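Local structure of N-acyl-D-glutamate deacylase (Bordetella bronchiseptica, 3GIP) at residues A[282-287]-A[372-377]; A[286-291]-A[340-345]; A[22-27]-A[396-401]; A[54-59]-A[430-435]; A[99-104]-A[147-152]. The protein catalyses the hydrolysis of N-acyl-D-glutamate to D-glutamate and a carboxylate, as a zinc-binding member of the amidohydrolase superfamily. All blocks are in the same frame, centred on the assembly; numbering follows the deposited sequence.

Contact 1 (A[282-287]-A[372-377]); sequences YPYPGS and RPHPRL. With FMT (formic acid), chain D; FMT (formic acid), chain E.
Arg-376 lies across the ring of Tyr-282 in a cation-pi arrangement, where the chain runs into helix 376-391 beside the loop that leaves strand 277-281 of the amidohydrolase barrel. Its CZ stands 4.5 Å from the centroid of the Tyr-282 ring, over the face, with the guanidinium plane turned 50° against the ring. A chi1 of 66° tucks CG in over its own backbone, and the extended chain then carries the guanidinium out to the tyrosine. On the way, CD passes 4.1 Å above the centre of the Tyr-282 ring, a CH-pi contact, while the imidazole of His-374 turns a face to the same methylene. His-374 in turn points its edge at the face of Tyr-284; the two centroids are 4.8 Å apart and the planes nearly perpendicular, at 89°. The Tyr-284 ring lies slantwise against Pro-375 and Arg-376, its CE2 3.4 Å from Arg-376 CB and its CE1 3.9 Å from Pro-375 CG. Tyr-282, Tyr-284 and His-374 thus form a buried aromatic cluster with the arginine, close to the zinc site, and Trp-442 adds an edge-to-face neighbour to His-374. A formate, probably from the crystallisation liquor, is hydrogen-bonded by Lys-250 and Ser-288. It also takes a 2.6 Å hydrogen bond from Tyr-282 OH to its O2 and one of 2.8 Å from Arg-376 NH1 to its O1.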
# COMPACT_ATOMS: atom_id res chain seq x y z
N TYR A 282 6.41 3.55 4.78
CA TYR A 282 6.18 2.52 5.78
C TYR A 282 7.22 2.95 6.81
O TYR A 282 8.28 3.46 6.45
CB TYR A 282 6.41 1.09 5.25
CG TYR A 282 7.62 0.90 4.37
CD1 TYR A 282 8.90 0.80 4.91
CD2 TYR A 282 7.48 0.79 2.99
CE1 TYR A 282 10.01 0.60 4.10
CE2 TYR A 282 8.58 0.59 2.17
CZ TYR A 282 9.85 0.50 2.73
OH TYR A 282 10.94 0.31 1.92
N PRO A 283 6.91 2.80 8.11
CA PRO A 283 7.81 3.20 9.19
C PRO A 283 9.00 2.31 9.52
O PRO A 283 9.14 1.86 10.66
CB PRO A 283 6.85 3.34 10.37
CG PRO A 283 5.93 2.18 10.14
CD PRO A 283 5.65 2.26 8.64
N TYR A 284 9.87 2.08 8.54
CA TYR A 284 11.06 1.24 8.72
C TYR A 284 12.20 1.75 7.85
O TYR A 284 11.97 2.27 6.75
CB TYR A 284 10.77 -0.21 8.32
CG TYR A 284 9.60 -0.85 9.03
CD1 TYR A 284 9.79 -1.68 10.14
CD2 TYR A 284 8.30 -0.65 8.58
CE1 TYR A 284 8.70 -2.30 10.77
CE2 TYR A 284 7.21 -1.25 9.20
CZ TYR A 284 7.41 -2.08 10.29
OH TYR A 284 6.34 -2.70 10.88
N PRO A 285 13.45 1.59 8.32
CA PRO A 285 14.62 2.05 7.57
C PRO A 285 15.23 0.98 6.66
O PRO A 285 16.40 1.06 6.30
CB PRO A 285 15.58 2.47 8.68
CG PRO A 285 15.35 1.39 9.68
CD PRO A 285 13.82 1.25 9.70
N GLY A 286 14.44 -0.02 6.31
CA GLY A 286 14.90 -1.07 5.43
C GLY A 286 13.82 -1.36 4.41
O GLY A 286 12.64 -1.32 4.74
N SER A 287 14.21 -1.61 3.16
CA SER A 287 13.26 -1.91 2.10
C SER A 287 13.21 -3.41 1.90
O SER A 287 13.95 -4.15 2.54
CB SER A 287 13.69 -1.22 0.81
OG SER A 287 14.90 -1.78 0.32
N ARG A 372 9.97 -15.32 4.86
CA ARG A 372 10.40 -14.53 6.02
C ARG A 372 10.26 -13.08 5.59
O ARG A 372 11.24 -12.41 5.27
CB ARG A 372 11.85 -14.84 6.37
CG ARG A 372 12.35 -14.11 7.60
CD ARG A 372 11.62 -14.56 8.85
NE ARG A 372 11.95 -15.95 9.19
CZ ARG A 372 13.15 -16.35 9.58
NH1 ARG A 372 14.15 -15.48 9.68
NH2 ARG A 372 13.36 -17.63 9.86
N PRO A 373 9.03 -12.57 5.58
CA PRO A 373 8.75 -11.19 5.17
C PRO A 373 9.27 -10.09 6.07
O PRO A 373 9.59 -10.30 7.23
CB PRO A 373 7.23 -11.17 5.11
CG PRO A 373 6.87 -12.04 6.28
CD PRO A 373 7.81 -13.21 6.11
N HIS A 374 9.32 -8.90 5.48
CA HIS A 374 9.71 -7.69 6.19
C HIS A 374 8.50 -7.48 7.11
O HIS A 374 7.35 -7.62 6.67
CB HIS A 374 9.87 -6.56 5.16
CG HIS A 374 10.15 -5.22 5.76
ND1 HIS A 374 11.09 -4.36 5.24
CD2 HIS A 374 9.58 -4.57 6.81
CE1 HIS A 374 11.09 -3.24 5.94
NE2 HIS A 374 10.18 -3.34 6.89
N PRO A 375 8.74 -7.17 8.39
CA PRO A 375 7.67 -6.95 9.37
C PRO A 375 6.61 -5.90 9.05
O PRO A 375 5.55 -5.89 9.66
CB PRO A 375 8.44 -6.63 10.66
CG PRO A 375 9.70 -6.01 10.15
CD PRO A 375 10.06 -6.91 8.99
N ARG A 376 6.90 -5.04 8.08
CA ARG A 376 5.95 -4.01 7.68
C ARG A 376 4.62 -4.65 7.26
O ARG A 376 3.57 -4.02 7.31
CB ARG A 376 6.53 -3.18 6.53
CG ARG A 376 6.71 -3.96 5.24
CD ARG A 376 7.60 -3.21 4.27
NE ARG A 376 7.64 -3.87 2.97
CZ ARG A 376 8.51 -3.57 2.00
NH1 ARG A 376 9.42 -2.62 2.19
NH2 ARG A 376 8.45 -4.21 0.84
N LEU A 377 4.69 -5.91 6.86
CA LEU A 377 3.51 -6.66 6.45
C LEU A 377 2.46 -6.70 7.56
O LEU A 377 1.26 -6.58 7.30
CB LEU A 377 3.92 -8.09 6.08
CG LEU A 377 2.81 -9.10 5.75
CD1 LEU A 377 2.13 -8.71 4.45
CD2 LEU A 377 3.42 -10.49 5.64
C FMT D . 10.45 -1.10 -1.08
O1 FMT D . 10.43 -2.07 -0.36
O2 FMT D . 10.37 0.12 -0.56
C FMT E . 14.16 -1.25 -2.91
O1 FMT E . 14.99 -1.89 -2.31
O2 FMT E . 14.29 -1.06 -4.23

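Contact 2 (A[286-291]-A[340-345]); sequences GSSTIL and GAIYFA. With FMT (formic acid), chain D; FMT (formic acid), chain E.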
# COMPACT_ATOMS: atom_id res chain seq x y z
N GLY A 286 14.44 -0.02 6.31
CA GLY A 286 14.90 -1.07 5.43
C GLY A 286 13.82 -1.36 4.41
O GLY A 286 12.64 -1.32 4.74
N SER A 287 14.21 -1.61 3.16
CA SER A 287 13.26 -1.91 2.10
C SER A 287 13.21 -3.41 1.90
O SER A 287 13.95 -4.15 2.54
CB SER A 287 13.69 -1.22 0.81
OG SER A 287 14.90 -1.78 0.32
N SER A 288 12.34 -3.88 1.00
CA SER A 288 12.25 -5.30 0.73
C SER A 288 11.65 -5.52 -0.64
O SER A 288 10.59 -5.00 -0.95
CB SER A 288 11.39 -6.01 1.78
OG SER A 288 11.40 -7.42 1.57
N THR A 289 12.35 -6.28 -1.47
CA THR A 289 11.85 -6.58 -2.81
C THR A 289 12.67 -7.74 -3.35
O THR A 289 13.28 -8.48 -2.59
CB THR A 289 11.97 -5.34 -3.74
OG1 THR A 289 11.37 -5.63 -5.00
CG2 THR A 289 13.43 -4.95 -3.95
N ILE A 290 12.66 -7.92 -4.66
CA ILE A 290 13.41 -9.02 -5.25
C ILE A 290 14.90 -8.87 -4.98
O ILE A 290 15.40 -7.75 -4.78
CB ILE A 290 13.17 -9.08 -6.77
CG1 ILE A 290 13.57 -7.76 -7.42
CG2 ILE A 290 11.71 -9.38 -7.04
CD1 ILE A 290 13.46 -7.75 -8.94
N LEU A 291 15.61 -9.99 -4.96
CA LEU A 291 17.05 -9.96 -4.74
C LEU A 291 17.70 -9.44 -6.01
O LEU A 291 17.46 -9.95 -7.11
CB LEU A 291 17.58 -11.36 -4.41
CG LEU A 291 19.09 -11.46 -4.20
CD1 LEU A 291 19.52 -10.57 -3.04
CD2 LEU A 291 19.47 -12.90 -3.91
N GLY A 340 14.14 -13.02 -2.80
CA GLY A 340 13.79 -11.70 -2.31
C GLY A 340 14.71 -11.37 -1.16
O GLY A 340 15.36 -12.27 -0.61
N ALA A 341 14.78 -10.10 -0.78
CA ALA A 341 15.64 -9.70 0.32
C ALA A 341 15.21 -8.40 0.97
O ALA A 341 14.37 -7.67 0.44
CB ALA A 341 17.08 -9.55 -0.18
N ILE A 342 15.79 -8.13 2.14
CA ILE A 342 15.54 -6.90 2.87
C ILE A 342 16.85 -6.13 2.75
O ILE A 342 17.94 -6.70 2.89
CB ILE A 342 15.23 -7.16 4.36
CG1 ILE A 342 13.85 -7.81 4.48
CG2 ILE A 342 15.27 -5.84 5.14
CD1 ILE A 342 13.52 -8.29 5.88
N TYR A 343 16.73 -4.84 2.47
CA TYR A 343 17.88 -3.96 2.30
C TYR A 343 17.84 -2.89 3.39
O TYR A 343 17.01 -1.98 3.35
CB TYR A 343 17.82 -3.29 0.92
CG TYR A 343 17.77 -4.29 -0.22
CD1 TYR A 343 18.95 -4.84 -0.73
CD2 TYR A 343 16.56 -4.68 -0.77
CE1 TYR A 343 18.91 -5.77 -1.77
CE2 TYR A 343 16.51 -5.61 -1.81
CZ TYR A 343 17.68 -6.15 -2.31
OH TYR A 343 17.64 -7.05 -3.35
N PHE A 344 18.74 -3.01 4.36
CA PHE A 344 18.82 -2.06 5.46
C PHE A 344 19.67 -0.89 4.98
O PHE A 344 20.87 -0.84 5.21
CB PHE A 344 19.47 -2.76 6.66
CG PHE A 344 18.66 -3.92 7.17
CD1 PHE A 344 17.50 -3.70 7.92
CD2 PHE A 344 19.02 -5.23 6.86
CE1 PHE A 344 16.72 -4.76 8.35
CE2 PHE A 344 18.24 -6.30 7.29
CZ PHE A 344 17.09 -6.07 8.04
N ALA A 345 19.03 0.06 4.30
CA ALA A 345 19.76 1.17 3.71
C ALA A 345 19.26 2.59 3.92
O ALA A 345 19.75 3.51 3.28
CB ALA A 345 19.92 0.91 2.21
C FMT D . 10.45 -1.10 -1.08
O1 FMT D . 10.43 -2.07 -0.36
O2 FMT D . 10.37 0.12 -0.56
C FMT E . 14.16 -1.25 -2.91
O1 FMT E . 14.99 -1.89 -2.31
O2 FMT E . 14.29 -1.06 -4.23
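Strands 287-290 and 340-343 run antiparallel, their axes 4.5 Å apart at closest and 156° between directions, with Ser-287 facing Tyr-343 and Thr-289 facing Ala-341 as hydrogen-bonded pairs. Four backbone bonds join them, among them Ser-287 N to Tyr-343 O at 2.8 Å and Ala-341 N to Thr-289 O at 2.9 Å. Ser-287, Thr-289, Ala-341 and Tyr-343 share one face of the ladder; Ser-288 and Ile-342 share the other. With CG of Tyr-343 anti to its carbonyl carbon (chi1 -57°), the ring lies back along the partner strand, past Ser-287 and Thr-289, and its OH gives a 2.7 Å hydrogen bond to Ile-290 O, which meets the ring at its edge. Main-chain N of Ile-292 also bonds to this hydroxyl, while Arg-295 makes a cation-pi contact with the ring. Thr-289 CG2 packs 3.8 Å from Tyr-343 CE2, and Thr-289 OG1 turns to Tyr-190 OH instead. Further along, Leu-291 CD1 rests 3.9 Å from Ala-341 CB. Two formates lie beside strand 287-290: Ser-287 OG bonds to O1 of one at 2.6 Å, and Ser-288 N points almost straight, at 175°, to O1 of the other. The pair belongs to a small three-stranded antiparallel sheet, with 339-343 in the middle and 303-307 beyond, inserted in the chain between barrel strands 277-281 and 360-362, its edge strand bordering the anion-occupied pocket near the zinc.

Contact 3 (A[22-27]-A[396-401]); sequences APRRRA and TLEQAV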
# COMPACT_ATOMS: atom_id res chain seq x y z
N ALA A 22 -9.86 17.18 13.50
CA ALA A 22 -10.47 17.88 14.63
C ALA A 22 -10.11 17.16 15.93
O ALA A 22 -9.83 15.96 15.93
CB ALA A 22 -11.98 17.93 14.46
N PRO A 23 -10.10 17.88 17.06
CA PRO A 23 -9.77 17.26 18.35
C PRO A 23 -10.69 16.09 18.69
O PRO A 23 -11.88 16.12 18.40
CB PRO A 23 -9.94 18.41 19.33
CG PRO A 23 -9.59 19.62 18.51
CD PRO A 23 -10.30 19.33 17.21
N ARG A 24 -10.12 15.06 19.31
CA ARG A 24 -10.89 13.88 19.70
C ARG A 24 -12.06 14.32 20.59
O ARG A 24 -11.92 15.25 21.39
CB ARG A 24 -10.00 12.90 20.45
CG ARG A 24 -9.48 13.42 21.79
CD ARG A 24 -8.35 12.56 22.32
NE ARG A 24 -7.14 12.72 21.51
CZ ARG A 24 -6.02 12.02 21.68
NH1 ARG A 24 -5.95 11.10 22.63
NH2 ARG A 24 -4.97 12.25 20.90
N ARG A 25 -13.20 13.67 20.43
CA ARG A 25 -14.37 14.03 21.23
C ARG A 25 -15.10 12.82 21.79
O ARG A 25 -15.17 11.77 21.16
CB ARG A 25 -15.34 14.88 20.39
CG ARG A 25 -15.79 14.26 19.07
CD ARG A 25 -16.45 15.32 18.20
NE ARG A 25 -16.79 14.85 16.86
CZ ARG A 25 -17.76 13.98 16.60
NH1 ARG A 25 -18.48 13.47 17.59
NH2 ARG A 25 -18.01 13.62 15.35
N ARG A 26 -15.65 12.98 22.99
CA ARG A 26 -16.38 11.91 23.66
C ARG A 26 -17.75 11.76 23.01
O ARG A 26 -18.62 12.62 23.15
CB ARG A 26 -16.55 12.23 25.15
CG ARG A 26 -17.53 11.33 25.88
CD ARG A 26 -16.99 9.91 26.07
NE ARG A 26 -18.05 9.00 26.48
CZ ARG A 26 -18.91 8.43 25.63
NH1 ARG A 26 -18.82 8.68 24.33
NH2 ARG A 26 -19.86 7.63 26.09
N ALA A 27 -17.95 10.65 22.29
CA ALA A 27 -19.21 10.39 21.62
C ALA A 27 -19.34 8.92 21.23
O ALA A 27 -18.33 8.21 21.13
CB ALA A 27 -19.33 11.27 20.37
N THR A 396 0.26 14.73 16.19
CA THR A 396 -0.74 14.27 17.14
C THR A 396 -1.44 13.04 16.59
O THR A 396 -1.34 12.73 15.40
CB THR A 396 -1.82 15.33 17.42
OG1 THR A 396 -2.55 15.58 16.21
CG2 THR A 396 -1.18 16.62 17.91
N LEU A 397 -2.14 12.33 17.47
CA LEU A 397 -2.87 11.15 17.05
C LEU A 397 -3.94 11.57 16.04
O LEU A 397 -4.17 10.87 15.05
CB LEU A 397 -3.52 10.48 18.27
CG LEU A 397 -4.22 9.14 18.04
CD1 LEU A 397 -3.26 8.16 17.39
CD2 LEU A 397 -4.73 8.60 19.37
N GLU A 398 -4.57 12.71 16.27
CA GLU A 398 -5.59 13.21 15.35
C GLU A 398 -5.01 13.44 13.96
O GLU A 398 -5.64 13.12 12.95
CB GLU A 398 -6.22 14.51 15.87
CG GLU A 398 -7.20 14.31 17.03
CD GLU A 398 -6.55 14.38 18.40
OE1 GLU A 398 -5.32 14.18 18.51
OE2 GLU A 398 -7.29 14.61 19.38
N GLN A 399 -3.81 14.00 13.90
CA GLN A 399 -3.16 14.25 12.62
C GLN A 399 -2.77 12.94 11.95
O GLN A 399 -2.94 12.78 10.74
CB GLN A 399 -1.92 15.13 12.81
CG GLN A 399 -2.22 16.56 13.22
CD GLN A 399 -0.96 17.37 13.48
OE1 GLN A 399 -0.12 17.00 14.31
NE2 GLN A 399 -0.82 18.49 12.78
N ALA A 400 -2.25 12.00 12.73
CA ALA A 400 -1.83 10.72 12.17
C ALA A 400 -3.01 9.94 11.61
O ALA A 400 -2.92 9.36 10.53
CB ALA A 400 -1.10 9.90 13.23
N VAL A 401 -4.11 9.90 12.35
CA VAL A 401 -5.29 9.19 11.88
C VAL A 401 -5.76 9.79 10.55
O VAL A 401 -6.18 9.06 9.66
CB VAL A 401 -6.44 9.24 12.91
CG1 VAL A 401 -7.73 8.68 12.31
CG2 VAL A 401 -6.05 8.43 14.14
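Glu-398 reaches from the first turn of helix 397-404 to Arg-24, passing the backbone of Ala-22 and Pro-23 on its way. Its CB lies 3.9 Å from Ala-22 O, and CG comes closer, 3.3 Å from the same oxygen. Here the chain bends (chi2 90°), which swings the carboxylate round toward Arg-24 and brings CD to the edge of the guanidinium, in its plane. OE2 is gripped twice: Arg-24 N bonds to it at 2.9 Å on the anti lone pair, and Arg-24 NE at 2.9 Å from above the carboxylate plane. OE1 takes the remaining bond, from Arg-24 NH2 at 3.1 Å. The arginine thus clasps the carboxylate side-on with NE and one NH, a salt bridge in which the two planes are 49° apart. This ties the loop leading into strand 25-26 to the helix N terminus, where Thr-396 and Gln-399 form a capping box: Gln-399 N bonds to Thr-396 OG1, and Thr-396 N to Gln-399 OE1. A carboxylate so near the helix start is probably also favoured by the helix dipole. Arg-24 curls round OE2, since a bend at chi3 (70°) turns NE back toward its own backbone N. NH2, at the far end, also touches Leu-397 CB at 3.5 Å, a side chain whose other contacts include Ile-17, Ile-57 and Pro-433.

Contact 4 (A[54-59]-A[430-435]); sequences SGKIVA and VFDPDT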
# COMPACT_ATOMS: atom_id res chain seq x y z
N SER A 54 -14.75 2.29 26.12
CA SER A 54 -14.25 3.11 27.22
C SER A 54 -12.73 3.06 27.23
O SER A 54 -12.14 1.98 27.12
CB SER A 54 -14.79 2.59 28.56
OG SER A 54 -16.19 2.77 28.66
N GLY A 55 -12.10 4.22 27.34
CA GLY A 55 -10.65 4.28 27.36
C GLY A 55 -9.99 3.99 26.02
O GLY A 55 -8.79 3.71 25.96
N LYS A 56 -10.76 4.05 24.94
CA LYS A 56 -10.23 3.77 23.61
C LYS A 56 -10.58 4.88 22.62
O LYS A 56 -11.41 5.74 22.89
CB LYS A 56 -10.78 2.45 23.07
CG LYS A 56 -10.77 1.30 24.06
CD LYS A 56 -9.36 0.93 24.47
CE LYS A 56 -9.38 -0.23 25.46
NZ LYS A 56 -10.10 -1.41 24.90
N ILE A 57 -9.93 4.82 21.46
CA ILE A 57 -10.17 5.77 20.38
C ILE A 57 -11.00 5.02 19.35
O ILE A 57 -10.75 3.84 19.08
CB ILE A 57 -8.86 6.23 19.70
CG1 ILE A 57 -8.04 7.09 20.66
CG2 ILE A 57 -9.18 6.99 18.42
CD1 ILE A 57 -8.70 8.41 21.03
N VAL A 58 -12.00 5.69 18.79
CA VAL A 58 -12.84 5.12 17.76
C VAL A 58 -12.53 5.97 16.53
O VAL A 58 -12.78 7.17 16.51
CB VAL A 58 -14.33 5.23 18.13
CG1 VAL A 58 -15.19 4.61 17.04
CG2 VAL A 58 -14.57 4.52 19.46
N ALA A 59 -11.95 5.34 15.51
CA ALA A 59 -11.54 6.06 14.32
C ALA A 59 -11.95 5.37 13.03
O ALA A 59 -12.45 4.25 13.05
CB ALA A 59 -10.02 6.22 14.35
N VAL A 430 -11.22 0.42 16.52
CA VAL A 430 -11.23 0.85 17.91
C VAL A 430 -9.89 0.41 18.49
O VAL A 430 -9.53 -0.76 18.40
CB VAL A 430 -12.36 0.16 18.71
CG1 VAL A 430 -12.33 0.62 20.16
CG2 VAL A 430 -13.71 0.49 18.07
N PHE A 431 -9.14 1.35 19.06
CA PHE A 431 -7.84 1.01 19.61
C PHE A 431 -7.48 1.80 20.86
O PHE A 431 -8.01 2.88 21.09
CB PHE A 431 -6.76 1.20 18.53
CG PHE A 431 -6.54 2.63 18.11
CD1 PHE A 431 -5.61 3.43 18.77
CD2 PHE A 431 -7.26 3.18 17.05
CE1 PHE A 431 -5.39 4.75 18.38
CE2 PHE A 431 -7.05 4.50 16.65
CZ PHE A 431 -6.11 5.29 17.31
N ASP A 432 -6.59 1.23 21.66
CA ASP A 432 -6.12 1.88 22.88
C ASP A 432 -4.95 2.76 22.44
O ASP A 432 -3.93 2.25 21.99
CB ASP A 432 -5.65 0.83 23.89
CG ASP A 432 -5.31 1.44 25.23
OD1 ASP A 432 -4.75 2.55 25.26
OD2 ASP A 432 -5.60 0.79 26.26
N PRO A 433 -5.08 4.09 22.58
CA PRO A 433 -3.98 4.97 22.17
C PRO A 433 -2.69 4.81 22.96
O PRO A 433 -1.60 5.09 22.45
CB PRO A 433 -4.59 6.36 22.32
CG PRO A 433 -5.53 6.18 23.49
CD PRO A 433 -6.19 4.86 23.16
N ASP A 434 -2.81 4.34 24.20
CA ASP A 434 -1.64 4.17 25.04
C ASP A 434 -0.89 2.87 24.87
O ASP A 434 0.28 2.77 25.25
CB ASP A 434 -2.02 4.34 26.51
CG ASP A 434 -2.50 5.74 26.83
OD1 ASP A 434 -1.96 6.71 26.24
OD2 ASP A 434 -3.41 5.89 27.68
N THR A 435 -1.53 1.86 24.30
CA THR A 435 -0.87 0.57 24.11
C THR A 435 -0.72 0.15 22.66
O THR A 435 0.08 -0.73 22.35
CB THR A 435 -1.63 -0.57 24.84
OG1 THR A 435 -2.92 -0.74 24.25
CG2 THR A 435 -1.78 -0.25 26.32
O HOH W 1 -7.74 1.61 27.57
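Ile-57 N gives Phe-431 O a nearly linear hydrogen bond of 2.8 Å and 178°, and Phe-431 N returns one to Ile-57 O at 3.0 Å. These two residues form the hydrogen-bonded pair of an antiparallel bridge. It ties strand 57-64, which also pairs with barrel strand 87-92, to strand 428-431 near the C-terminal end of the chain. Side by side and pointing the same way, Ile-57 and Phe-431 fit closely: Ile-57 CB lies over the ring face, 3.9 Å from its centroid, in a CH-pi contact, and Ile-57 CG2 touches Phe-431 CZ at 3.7 Å. The other branch of the isoleucine, CG1, meets Pro-433 CD at 3.8 Å, while Ala-59 CB adjoins the ring's edge. Leu-397 of helix 397-404 covers Ile-57, Phe-431 and Pro-433. Where the strands part, Lys-56 lays its methylene CD against Asp-432 CB at 3.8 Å, and a water lies close to both Gly-55 O and Asp-432 OD2. The contact is therefore apolar under the helix and polar at this parting, where Lys-56 NZ and Asp-432 OD2 stand 5.2 Å apart, too far to pair directly, though their opposite charges probably attract.

Contact 5 (A[99-104]-A[147-152]); sequences AAPAPL and ANLRLA
Pro-101 pushes its ring against a shallow hollow on helix 146-153, between Asn-148, Leu-149 and Ala-152. CD rests on the near side of this hollow, 3.8 Å from Asn-148 CB, while CG reaches across to Ala-152 CB at 4.0 Å and lies within 4.3 Å of Leu-149 CD2. The peptide bond before Pro-101 is cis, a kink at just the point where the loop meets the helix. Met-172 of helix 163-179 and Val-144 of strand 139-145 help to enclose the proline ring.

The next bump belongs to the helix: the methyl of Ala-152 presses up to the loop backbone, its CB 3.3 Å from Ala-102 O. Being so small, this side chain lets the loop come very near, and the CA atoms of Pro-103 and Ala-152 are 4.2 Å apart. Pro-103 then sits beside Leu-151, with Pro-103 CB 3.6 Å from Leu-151 CB. One backbone bond fixes the loop here, from Leu-104 N to Leu-151 O, 2.8 Å long and nearly straight at 172°, although the donor stands 39° above the carbonyl plane. Asn-107 ND2 shares that acceptor. Beyond it, the branch point of Leu-104 settles against the carbonyl oxygens of Leu-151 and Ala-152, its CG 3.3 Å from Ala-152 O.

The loop follows strand 87-92, and the helix follows strand 139-145, the next parallel strand round. The contact thus packs the loop after zinc ligand Cys-95 on the short helix that follows the neighbouring strand, at the mouth of the TIM barrel of this amidohydrolase.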
# COMPACT_ATOMS: atom_id res chain seq x y z
N ALA A 99 -3.05 -7.59 -10.54
CA ALA A 99 -3.76 -8.84 -10.80
C ALA A 99 -4.12 -8.99 -12.27
O ALA A 99 -4.20 -10.10 -12.78
CB ALA A 99 -5.02 -8.90 -9.95
N ALA A 100 -4.33 -7.86 -12.95
CA ALA A 100 -4.70 -7.87 -14.36
C ALA A 100 -4.20 -6.59 -15.04
O ALA A 100 -3.92 -5.60 -14.37
CB ALA A 100 -6.22 -7.97 -14.49
N PRO A 101 -4.07 -6.60 -16.37
CA PRO A 101 -4.36 -7.71 -17.29
C PRO A 101 -3.24 -8.75 -17.31
O PRO A 101 -2.12 -8.48 -16.88
CB PRO A 101 -4.51 -7.01 -18.63
CG PRO A 101 -3.48 -5.93 -18.53
CD PRO A 101 -3.72 -5.39 -17.13
N ALA A 102 -3.55 -9.93 -17.82
CA ALA A 102 -2.58 -11.01 -17.90
C ALA A 102 -1.55 -10.77 -19.00
O ALA A 102 -1.87 -10.21 -20.05
CB ALA A 102 -3.31 -12.34 -18.15
N PRO A 103 -0.30 -11.17 -18.76
CA PRO A 103 0.76 -10.98 -19.75
C PRO A 103 0.57 -11.93 -20.93
O PRO A 103 -0.16 -12.92 -20.82
CB PRO A 103 2.02 -11.32 -18.97
CG PRO A 103 1.55 -12.39 -18.05
CD PRO A 103 0.23 -11.83 -17.55
N LEU A 104 1.20 -11.61 -22.05
CA LEU A 104 1.13 -12.47 -23.22
C LEU A 104 1.87 -13.74 -22.84
O LEU A 104 2.77 -13.72 -22.00
CB LEU A 104 1.83 -11.80 -24.41
CG LEU A 104 1.12 -10.61 -25.05
CD1 LEU A 104 2.08 -9.86 -25.95
CD2 LEU A 104 -0.10 -11.10 -25.84
N ALA A 147 3.63 -2.53 -15.82
CA ALA A 147 4.36 -3.72 -16.24
C ALA A 147 3.37 -4.66 -16.94
O ALA A 147 3.68 -5.23 -17.99
CB ALA A 147 5.00 -4.41 -15.04
N ASN A 148 2.19 -4.81 -16.34
CA ASN A 148 1.15 -5.67 -16.92
C ASN A 148 0.79 -5.17 -18.31
O ASN A 148 0.65 -5.96 -19.25
CB ASN A 148 -0.10 -5.66 -16.05
CG ASN A 148 0.05 -6.48 -14.79
OD1 ASN A 148 -0.56 -7.54 -14.64
ND2 ASN A 148 0.88 -6.00 -13.87
N LEU A 149 0.62 -3.86 -18.44
CA LEU A 149 0.26 -3.27 -19.72
C LEU A 149 1.30 -3.61 -20.78
O LEU A 149 0.95 -4.05 -21.88
CB LEU A 149 0.10 -1.75 -19.60
CG LEU A 149 -1.02 -1.30 -18.67
CD1 LEU A 149 -1.06 0.22 -18.63
CD2 LEU A 149 -2.36 -1.84 -19.15
N ARG A 150 2.57 -3.41 -20.46
CA ARG A 150 3.64 -3.72 -21.40
C ARG A 150 3.68 -5.21 -21.73
O ARG A 150 3.80 -5.59 -22.90
CB ARG A 150 5.01 -3.30 -20.85
CG ARG A 150 5.49 -1.95 -21.34
CD ARG A 150 6.99 -1.79 -21.16
NE ARG A 150 7.49 -0.64 -21.90
CZ ARG A 150 8.46 -0.69 -22.81
NH1 ARG A 150 9.05 -1.84 -23.09
NH2 ARG A 150 8.82 0.41 -23.46
N LEU A 151 3.60 -6.05 -20.71
CA LEU A 151 3.66 -7.50 -20.91
C LEU A 151 2.45 -8.04 -21.67
O LEU A 151 2.53 -9.11 -22.28
CB LEU A 151 3.78 -8.22 -19.57
CG LEU A 151 5.04 -7.89 -18.76
CD1 LEU A 151 4.94 -8.55 -17.40
CD2 LEU A 151 6.29 -8.35 -19.51
N ALA A 152 1.34 -7.32 -21.62
CA ALA A 152 0.13 -7.75 -22.29
C ALA A 152 0.01 -7.21 -23.71
O ALA A 152 -0.64 -7.82 -24.57
CB ALA A 152 -1.09 -7.31 -21.48

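From the N terminus, contact 3 opens first, at 22-27, and closes at 396-401, joining the N-terminal strands to helix 397-404. Contact 4 opens at 54-59, within that span, but closes later, at 430-435, so the two cross, and they touch through helix 397-404. Both spans enclose the other three contacts. Contact 5 closes a short loop, 99-104 to 147-152, in the early part of the barrel, about 42 Å between centres from contact 3. Afterwards contacts 1 and 2 set out together, sharing Gly-286 and Ser-287: contact 2 closes first, at 340-345, and contact 1 encloses it, returning at 372-377 to helix 376-391. These two also touch, and border the same formates near the zinc.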